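PDB 3AGK: peptide chain release factor subunit 1 from Aeropyrum pernix, which probably directs the termination of translation in response to the stop codons UAA, UAG and UGA, acting with a GTP-binding partner subunit. Local coordinates for residues 319-324 and 360-365. Sequence-based numbering, arbitrary orientation.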
ATOM      1  N   LEU A 319       6.138 -20.103  10.784  1.00 50.15           N
ATOM      2  CA  LEU A 319       5.027 -19.586  11.574  1.00 48.40           C
ATOM      3  C   LEU A 319       4.141 -18.702  10.699  1.00 45.37           C
ATOM      4  O   LEU A 319       4.610 -17.715  10.136  1.00 49.76           O
ATOM      5  CB  LEU A 319       5.571 -18.754  12.734  1.00 47.18           C
ATOM      6  CG  LEU A 319       4.614 -18.290  13.828  1.00 49.25           C
ATOM      7  CD1 LEU A 319       3.853 -19.472  14.386  1.00 49.85           C
ATOM      8  CD2 LEU A 319       5.369 -17.578  14.941  1.00 58.11           C
ATOM      9  N   LEU A 320       2.866 -19.058  10.580  1.00 48.39           N
ATOM     10  CA  LEU A 320       1.912 -18.261   9.811  1.00 51.46           C
ATOM     11  C   LEU A 320       1.101 -17.425  10.776  1.00 51.15           C
ATOM     12  O   LEU A 320       0.431 -17.975  11.658  1.00 40.82           O
ATOM     13  CB  LEU A 320       0.968 -19.157   9.021  1.00 52.41           C
ATOM     14  CG  LEU A 320       1.554 -19.966   7.872  1.00 57.09           C
ATOM     15  CD1 LEU A 320       0.982 -21.361   7.863  1.00 61.31           C
ATOM     16  CD2 LEU A 320       1.243 -19.264   6.582  1.00 57.94           C
ATOM     17  N   ILE A 321       1.168 -16.104  10.618  1.00 49.06           N
ATOM     18  CA  ILE A 321       0.482 -15.200  11.539  1.00 48.57           C
ATOM     19  C   ILE A 321      -0.391 -14.204  10.804  1.00 50.20           C
ATOM     20  O   ILE A 321       0.109 -13.393  10.020  1.00 51.03           O
ATOM     21  CB  ILE A 321       1.473 -14.401  12.401  1.00 53.24           C
ATOM     22  CG1 ILE A 321       2.618 -15.297  12.877  1.00 53.69           C
ATOM     23  CG2 ILE A 321       0.748 -13.741  13.585  1.00 58.68           C
ATOM     24  CD1 ILE A 321       3.723 -14.533  13.569  1.00 58.18           C
ATOM     25  N   HIS A 322      -1.693 -14.261  11.064  1.00 48.28           N
ATOM     26  CA  HIS A 322      -2.636 -13.298  10.494  1.00 53.58           C
ATOM     27  C   HIS A 322      -2.339 -11.879  11.003  1.00 56.80           C
ATOM     28  O   HIS A 322      -2.173 -11.656  12.199  1.00 55.12           O
ATOM     29  CB  HIS A 322      -4.085 -13.705  10.823  1.00 41.82           C
ATOM     30  CG  HIS A 322      -5.118 -13.015   9.981  1.00 52.33           C
ATOM     31  ND1 HIS A 322      -5.533 -11.721  10.219  1.00 55.44           N
ATOM     32  CD2 HIS A 322      -5.840 -13.454   8.920  1.00 46.70           C
ATOM     33  CE1 HIS A 322      -6.453 -11.388   9.329  1.00 53.00           C
ATOM     34  NE2 HIS A 322      -6.657 -12.425   8.532  1.00 48.22           N
ATOM     35  N   GLU A 323      -2.287 -10.922  10.087  1.00 53.76           N
ATOM     36  CA  GLU A 323      -1.881  -9.562  10.425  1.00 59.55           C
ATOM     37  C   GLU A 323      -2.809  -8.829  11.411  1.00 57.87           C
ATOM     38  O   GLU A 323      -2.417  -7.831  12.015  1.00 55.08           O
ATOM     39  CB  GLU A 323      -1.749  -8.730   9.150  1.00 62.13           C
ATOM     40  CG  GLU A 323      -3.081  -8.390   8.521  1.00 64.75           C
ATOM     41  CD  GLU A 323      -2.927  -7.483   7.315  1.00 73.92           C
ATOM     42  OE1 GLU A 323      -3.824  -7.485   6.443  1.00 67.34           O
ATOM     43  OE2 GLU A 323      -1.899  -6.775   7.236  1.00 82.41           O
ATOM     44  N   SER A 324      -4.035  -9.304  11.579  1.00 56.60           N
ATOM     45  CA  SER A 324      -4.947  -8.637  12.514  1.00 59.65           C
ATOM     46  C   SER A 324      -4.729  -9.036  13.982  1.00 63.22           C
ATOM     47  O   SER A 324      -5.399  -8.521  14.877  1.00 66.40           O
ATOM     48  CB  SER A 324      -6.413  -8.834  12.105  1.00 63.46           C
ATOM     49  OG  SER A 324      -6.861 -10.150  12.388  1.00 74.93           O
ATOM     50  N   GLY A 360      -7.677 -18.954  14.659  1.00 48.02           N
ATOM     51  CA  GLY A 360      -7.387 -17.712  15.340  1.00 41.63           C
ATOM     52  C   GLY A 360      -6.237 -16.972  14.693  1.00 45.22           C
ATOM     53  O   GLY A 360      -5.607 -16.130  15.321  1.00 52.24           O
ATOM     54  N   GLY A 361      -5.974 -17.269  13.425  1.00 40.72           N
ATOM     55  CA  GLY A 361      -4.912 -16.592  12.701  1.00 43.49           C
ATOM     56  C   GLY A 361      -3.513 -16.860  13.257  1.00 50.66           C
ATOM     57  O   GLY A 361      -2.644 -15.983  13.209  1.00 47.87           O
ATOM     58  N   LEU A 362      -3.299 -18.070  13.781  1.00 45.59           N
ATOM     59  CA  LEU A 362      -1.979 -18.497  14.271  1.00 44.86           C
ATOM     60  C   LEU A 362      -1.774 -19.993  14.055  1.00 46.79           C
ATOM     61  O   LEU A 362      -2.482 -20.811  14.641  1.00 48.03           O
ATOM     62  CB  LEU A 362      -1.871 -18.231  15.774  1.00 48.73           C
ATOM     63  CG  LEU A 362      -0.596 -17.777  16.499  1.00 48.58           C
ATOM     64  CD1 LEU A 362      -0.480 -18.521  17.847  1.00 48.03           C
ATOM     65  CD2 LEU A 362       0.657 -17.915  15.692  1.00 39.55           C
ATOM     66  N   ALA A 363      -0.781 -20.361  13.257  1.00 43.82           N
ATOM     67  CA  ALA A 363      -0.461 -21.770  13.077  1.00 48.21           C
ATOM     68  C   ALA A 363       0.968 -21.935  12.594  1.00 53.15           C
ATOM     69  O   ALA A 363       1.560 -20.986  12.079  1.00 53.29           O
ATOM     70  CB  ALA A 363      -1.438 -22.441  12.113  1.00 43.43           C
ATOM     71  N   GLY A 364       1.525 -23.132  12.781  1.00 46.26           N
ATOM     72  CA  GLY A 364       2.877 -23.407  12.346  1.00 41.67           C
ATOM     73  C   GLY A 364       2.950 -24.629  11.459  1.00 44.08           C
ATOM     74  O   GLY A 364       2.189 -25.579  11.625  1.00 53.42           O
ATOM     75  N   ILE A 365       3.850 -24.594  10.491  1.00 43.55           N
ATOM     76  CA  ILE A 365       4.238 -25.813   9.808  1.00 47.44           C
ATOM     77  C   ILE A 365       5.509 -26.341  10.505  1.00 49.79           C
ATOM     78  O   ILE A 365       6.480 -25.609  10.686  1.00 51.75           O
ATOM     79  CB  ILE A 365       4.505 -25.575   8.326  1.00 46.14           C
ATOM     80  CG1 ILE A 365       3.263 -24.981   7.646  1.00 49.08           C
ATOM     81  CG2 ILE A 365       4.971 -26.889   7.644  1.00 42.05           C
ATOM     82  CD1 ILE A 365       3.542 -24.417   6.244  1.00 44.29           C
TER
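L320 and A363 form the hydrogen-bonded pair of a buried antiparallel strand pairing at the middle of the mixed sheet of eRF1 domain 3. The axes of strands 319-322 and 362-365 approach to 4.7 Å at 161°, a modest departure from exact antiparallelism. L320 N donates to A363 O at 2.8 Å, the donor lying almost in line with the carbonyl, and A363 N returns a bond to L320 O at 3.1 Å. A third bond, H322 N to G361 O at 2.9 Å, is as straight at the hydrogen, but its donor is tilted 34° from the carbonyl plane, where segment 360-365 has not yet entered its strand, phi still positive at G361. That glycine packs against the root of the H322 side chain, G361 CA 3.5 Å from H322 CB. The imidazole turns off from segment 360-365 and accepts S324 N at ND1 (3.2 Å), tying the ring to the turn that follows the strand.

L319, I321 and L362 share one face. With CG of L319 anti to the backbone N (chi1 -170°), its CD1 passes beside A363 O to meet L362 CD2 at a slant (3.8 Å); I321 CG1 packs more loosely on the same methyl. L320 and A363 occupy the reverse face, where L320 CD1 lies 4.3 Å from I365 CG1.

W331 of helix 328-335 covers the L319-I321-L362 face, whereas F289 of helix 277-294 packs on L320 and A363, and F355 of helix 352-359 adds to the cover of A363. The sheet continues beyond 316-322 through the parallel strand 341-345, and beyond 362-366 through the antiparallel strand 300-302.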